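Local coordinates for putative sarcosine dimethylglycine methyltransferase (PDB 2O57), which probably transfers methyl groups from S-adenosylmethionine to the amino group of sarcosine or dimethylglycine, at residues A[188-193]-A[208-213]. Residues are numbered along the deposited sequence; the frame is centred on the assembly and turned at random.
Sequences PMKEDG and LHDMGS
K190 sends CG into the slot between its own backbone N and carbonyl carbon (chi1 69°) and then runs straight out to NZ, while D210 swings its carboxylate anti to the backbone N (chi1 -161°), and the two side chains meet at about a right angle. This is the end of strand 181-190 in the Rossmann-like sheet of a class I methyltransferase, crossed by the loop that leads from helix 200-206 into helix 214-223. The salt bridge rests mainly on OD1 of D210, which lies 3.0 Å from NZ of K190 and offers its syn lone pair; the bond to OD2 is weak. OD1 is also met by the backbone N-H of M211, from the anti side and tilted out of the carboxylate plane, at a separation short enough to be doubtful in detail. A little further along, N of K190 donates to O of G212 at 3.0 Å, the direct backbone bond between strand and loop. Extended M211, built as selenomethionine, slides past K190 in the reverse direction, laying its selenium 3.5 Å from N of K190; its CE comes up against the M189 backbone, so closely that its exact position is doubtful, and W275 of helix 262-280 and L284 of strand 284-293 help enclose the side chain. Cut back to an alanine, K190 would lose the ammonium that pairs with D210, which is likely to leave that carboxylate freer to turn and one flank of M211 less covered. A water bridges O of P188 and, weakly, N of G212. At the other end, S213 is the N-cap of helix 214-223, its OG bonded weakly to N of L216. D192 reaches the same helix start, its OD1 accepting from N of G215 and lying 3.4 Å from CB of S213.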
# COMPACT_ATOMS: atom_id res chain seq x y z
N PRO A 188 -13.43 -0.19 -1.80
CA PRO A 188 -13.50 0.81 -2.86
C PRO A 188 -13.89 2.13 -2.20
O PRO A 188 -14.67 2.15 -1.21
CB PRO A 188 -14.66 0.32 -3.73
CG PRO A 188 -14.78 -1.20 -3.44
CD PRO A 188 -14.44 -1.27 -1.95
N MSE A 189 -13.31 3.23 -2.67
CA MSE A 189 -13.51 4.53 -2.03
C MSE A 189 -13.38 5.70 -2.99
O MSE A 189 -13.05 5.49 -4.15
CB MSE A 189 -12.61 4.73 -0.78
CG MSE A 189 -11.21 4.18 -0.76
SE MSE A 189 -10.44 4.32 1.12
CE MSE A 189 -10.68 2.76 1.95
N LYS A 190 -13.71 6.90 -2.53
CA LYS A 190 -13.38 8.10 -3.26
C LYS A 190 -12.01 8.60 -2.78
O LYS A 190 -11.57 8.30 -1.64
CB LYS A 190 -14.48 9.18 -3.12
CG LYS A 190 -14.61 9.82 -1.71
CD LYS A 190 -15.76 10.89 -1.63
CE LYS A 190 -15.47 11.91 -0.53
NZ LYS A 190 -16.64 12.80 -0.22
N GLU A 191 -11.31 9.31 -3.66
CA GLU A 191 -10.09 10.01 -3.28
C GLU A 191 -10.40 11.13 -2.28
O GLU A 191 -11.43 11.80 -2.40
CB GLU A 191 -9.40 10.58 -4.53
CG GLU A 191 -8.86 9.49 -5.44
CD GLU A 191 -7.45 9.09 -5.06
OE1 GLU A 191 -6.95 9.63 -4.04
OE2 GLU A 191 -6.85 8.27 -5.77
N ASP A 192 -9.52 11.32 -1.30
CA ASP A 192 -9.62 12.48 -0.37
C ASP A 192 -9.77 13.76 -1.17
O ASP A 192 -9.08 13.96 -2.16
CB ASP A 192 -8.37 12.64 0.52
CG ASP A 192 -8.12 11.48 1.47
OD1 ASP A 192 -9.06 10.83 1.95
OD2 ASP A 192 -6.93 11.23 1.76
N GLY A 193 -10.65 14.64 -0.71
CA GLY A 193 -10.86 15.95 -1.36
C GLY A 193 -11.86 15.96 -2.51
O GLY A 193 -12.11 17.00 -3.10
N LEU A 208 -25.91 5.30 -2.73
CA LEU A 208 -25.22 5.76 -1.51
C LEU A 208 -25.25 7.30 -1.41
O LEU A 208 -25.14 7.98 -2.42
CB LEU A 208 -23.75 5.29 -1.58
CG LEU A 208 -23.23 4.06 -0.83
CD1 LEU A 208 -24.17 2.84 -0.88
CD2 LEU A 208 -21.84 3.70 -1.37
N HIS A 209 -25.38 7.86 -0.20
CA HIS A 209 -25.32 9.32 0.00
C HIS A 209 -23.93 9.94 -0.25
O HIS A 209 -23.81 10.99 -0.89
CB HIS A 209 -25.79 9.70 1.41
CG HIS A 209 -27.27 9.60 1.60
ND1 HIS A 209 -28.17 9.70 0.56
CD2 HIS A 209 -28.02 9.42 2.72
CE1 HIS A 209 -29.40 9.58 1.02
NE2 HIS A 209 -29.34 9.41 2.33
N ASP A 210 -22.91 9.28 0.30
CA ASP A 210 -21.51 9.63 0.11
C ASP A 210 -20.67 8.35 0.27
O ASP A 210 -21.19 7.24 0.48
CB ASP A 210 -21.08 10.75 1.08
CG ASP A 210 -19.80 11.48 0.63
OD1 ASP A 210 -19.07 11.00 -0.27
OD2 ASP A 210 -19.51 12.57 1.18
N MSE A 211 -19.36 8.51 0.14
CA MSE A 211 -18.45 7.39 0.06
C MSE A 211 -17.38 7.51 1.13
O MSE A 211 -17.09 8.61 1.58
CB MSE A 211 -17.80 7.41 -1.33
CG MSE A 211 -17.41 6.08 -1.81
SE MSE A 211 -16.91 6.07 -3.65
CE MSE A 211 -16.32 4.37 -3.58
N GLY A 212 -16.79 6.37 1.53
CA GLY A 212 -15.60 6.38 2.37
C GLY A 212 -14.39 6.95 1.64
O GLY A 212 -14.40 7.07 0.42
N SER A 213 -13.36 7.35 2.40
CA SER A 213 -12.06 7.77 1.86
C SER A 213 -11.00 7.52 2.96
O SER A 213 -11.36 7.37 4.15
CB SER A 213 -12.06 9.26 1.50
OG SER A 213 -12.30 10.03 2.66
O HOH W 1 -16.01 3.29 0.94